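Local coordinates for 2-dehydro-3-deoxy-D-arabinonate dehydratase (Sulfolobus solfataricus, PDB 2Q18), which catalyses the dehydration of 2-dehydro-3-deoxy-D-arabinonate to 2,5-dioxopentanoate in a pentose oxidation pathway, as a metal-dependent homotetramer of the FAH family, at residues S14-D19 and I24-D29. Numbering follows the deposited sequence.
Sequences SYAILD and IRLDED
Ala16 and Ile24 form an antiparallel hydrogen-bonded pair: Ala16 N donates to Ile24 O, and Ile24 N returns a bond of 2.8 Å to Ala16 O. Leu26 N still bonds to Ser14 O (3.0 Å), but a water bridges Ser14 N and Leu26 O, so direct pairing ends there. Packing is tight at the non-hydrogen-bonded pair Tyr15-Arg25, which puts both side chains on one face. Tyr15 CG lies anti to its carbonyl carbon (chi1 -59°), bringing CD1 to 3.7 Å from Arg25 CA, while CE1 lies against Arg25 CB and CG. These strands, 11-17 and 23-26, make a beta hairpin, flanked by strands 2-8 and 45-49, away from the active site. At the subunit interface, Asp46 of the second subunit hydrogen-bonds Tyr15 OH and forms a salt bridge with Arg25 NH1; Asp27 of the second subunit forms one with Arg25 NH2. A leucine in place of Tyr15 would probably leave that Asp46 without its hydroxyl partner and the Arg25 chain without the ring carbons against it. On the other face, Leu26 CD2 meets Ala16 CB at 4.0 Å. Contact thins toward the turn, where partly exposed Leu18 and Ile24 touch through methyl ends alone, Leu18 CD2 to Ile24 CD1 at 3.7 Å.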
loop_
_atom_site.group_PDB
_atom_site.type_symbol
_atom_site.label_atom_id
_atom_site.label_comp_id
_atom_site.label_asym_id
_atom_site.label_seq_id
_atom_site.Cartn_x
_atom_site.Cartn_y
_atom_site.Cartn_z
ATOM N N SER A 14 -11.379 13.712 -8.804
ATOM C CA SER A 14 -11.131 15.140 -8.925
ATOM C C SER A 14 -11.346 15.627 -10.348
ATOM O O SER A 14 -11.028 14.929 -11.314
ATOM C CB SER A 14 -9.720 15.489 -8.454
ATOM O OG SER A 14 -9.651 15.453 -7.041
ATOM N N TYR A 15 -11.893 16.833 -10.458
ATOM C CA TYR A 15 -12.141 17.460 -11.741
ATOM C C TYR A 15 -11.665 18.899 -11.707
ATOM O O TYR A 15 -11.616 19.525 -10.645
ATOM C CB TYR A 15 -13.634 17.449 -12.085
ATOM C CG TYR A 15 -14.280 16.090 -12.160
ATOM C CD1 TYR A 15 -14.242 15.342 -13.337
ATOM C CD2 TYR A 15 -14.957 15.560 -11.062
ATOM C CE1 TYR A 15 -14.852 14.092 -13.413
ATOM C CE2 TYR A 15 -15.564 14.318 -11.126
ATOM C CZ TYR A 15 -15.512 13.590 -12.307
ATOM O OH TYR A 15 -16.113 12.351 -12.369
ATOM N N ALA A 16 -11.315 19.413 -12.880
ATOM C CA ALA A 16 -10.975 20.815 -13.039
ATOM C C ALA A 16 -11.883 21.423 -14.100
ATOM O O ALA A 16 -12.066 20.842 -15.174
ATOM C CB ALA A 16 -9.527 20.963 -13.442
ATOM N N ILE A 17 -12.468 22.575 -13.791
ATOM C CA ILE A 17 -13.190 23.337 -14.807
ATOM C C ILE A 17 -12.315 24.485 -15.304
ATOM O O ILE A 17 -11.773 25.259 -14.515
ATOM C CB ILE A 17 -14.621 23.800 -14.358
ATOM C CG1 ILE A 17 -15.251 24.711 -15.426
ATOM C CG2 ILE A 17 -14.599 24.481 -12.994
ATOM C CD1 ILE A 17 -16.776 24.681 -15.475
ATOM N N LEU A 18 -12.157 24.546 -16.624
ATOM C CA LEU A 18 -11.382 25.591 -17.281
ATOM C C LEU A 18 -12.265 26.803 -17.581
ATOM O O LEU A 18 -13.496 26.710 -17.530
ATOM C CB LEU A 18 -10.754 25.043 -18.564
ATOM C CG LEU A 18 -9.404 24.311 -18.499
ATOM C CD1 LEU A 18 -9.204 23.452 -17.241
ATOM C CD2 LEU A 18 -9.211 23.475 -19.755
ATOM N N ASP A 19 -11.634 27.936 -17.885
ATOM C CA ASP A 19 -12.353 29.191 -18.144
ATOM C C ASP A 19 -13.393 29.084 -19.264
ATOM O O ASP A 19 -14.441 29.733 -19.201
ATOM C CB ASP A 19 -11.368 30.331 -18.431
ATOM C CG ASP A 19 -10.662 30.829 -17.176
ATOM O OD1 ASP A 19 -11.358 31.234 -16.217
ATOM O OD2 ASP A 19 -9.411 30.829 -17.152
ATOM N N ILE A 24 -12.177 18.804 -17.021
ATOM C CA ILE A 24 -11.146 17.778 -17.120
ATOM C C ILE A 24 -11.158 16.870 -15.886
ATOM O O ILE A 24 -11.139 17.350 -14.750
ATOM C CB ILE A 24 -9.737 18.410 -17.295
ATOM C CG1 ILE A 24 -9.705 19.311 -18.537
ATOM C CG2 ILE A 24 -8.649 17.324 -17.388
ATOM C CD1 ILE A 24 -8.389 20.051 -18.734
ATOM N N ARG A 25 -11.211 15.562 -16.117
ATOM C CA ARG A 25 -11.020 14.585 -15.050
ATOM C C ARG A 25 -9.526 14.415 -14.814
ATOM O O ARG A 25 -8.779 14.065 -15.736
ATOM C CB ARG A 25 -11.654 13.248 -15.421
ATOM C CG ARG A 25 -11.374 12.135 -14.426
ATOM C CD ARG A 25 -12.326 10.992 -14.639
ATOM N NE ARG A 25 -11.959 9.828 -13.841
ATOM C CZ ARG A 25 -12.788 8.829 -13.557
ATOM N NH1 ARG A 25 -14.046 8.851 -13.994
ATOM N NH2 ARG A 25 -12.362 7.808 -12.827
ATOM N N LEU A 26 -9.100 14.662 -13.578
ATOM C CA LEU A 26 -7.681 14.674 -13.232
ATOM C C LEU A 26 -7.091 13.280 -13.081
ATOM O O LEU A 26 -7.727 12.384 -12.521
ATOM C CB LEU A 26 -7.448 15.476 -11.947
ATOM C CG LEU A 26 -7.849 16.956 -11.940
ATOM C CD1 LEU A 26 -7.353 17.616 -10.665
ATOM C CD2 LEU A 26 -7.308 17.682 -13.157
ATOM N N ASP A 27 -5.868 13.119 -13.586
ATOM C CA ASP A 27 -5.087 11.895 -13.408
ATOM C C ASP A 27 -4.435 11.843 -12.030
ATOM O O ASP A 27 -4.294 10.769 -11.453
ATOM C CB ASP A 27 -3.971 11.809 -14.453
ATOM C CG ASP A 27 -4.485 11.594 -15.860
ATOM O OD1 ASP A 27 -5.669 11.244 -16.045
ATOM O OD2 ASP A 27 -3.679 11.769 -16.791
ATOM N N GLU A 28 -4.021 13.009 -11.533
ATOM C CA GLU A 28 -3.240 13.128 -10.301
ATOM C C GLU A 28 -4.104 13.490 -9.092
ATOM O O GLU A 28 -5.202 14.041 -9.245
ATOM C CB GLU A 28 -2.182 14.227 -10.449
ATOM C CG GLU A 28 -1.213 14.067 -11.606
ATOM C CD GLU A 28 -0.042 15.026 -11.508
ATOM O OE1 GLU A 28 -0.229 16.244 -11.725
ATOM O OE2 GLU A 28 1.073 14.557 -11.214
ATOM N N ASP A 29 -3.581 13.188 -7.899
ATOM C CA ASP A 29 -4.061 13.756 -6.632
ATOM C C ASP A 29 -4.172 15.272 -6.782
ATOM O O ASP A 29 -3.279 15.892 -7.358
ATOM C CB ASP A 29 -3.092 13.384 -5.489
ATOM C CG ASP A 29 -3.008 14.453 -4.388
ATOM O OD1 ASP A 29 -4.006 14.695 -3.669
ATOM O OD2 ASP A 29 -1.915 15.044 -4.223
HETATM O O HOH W 1 -9.253 12.167 -9.962
#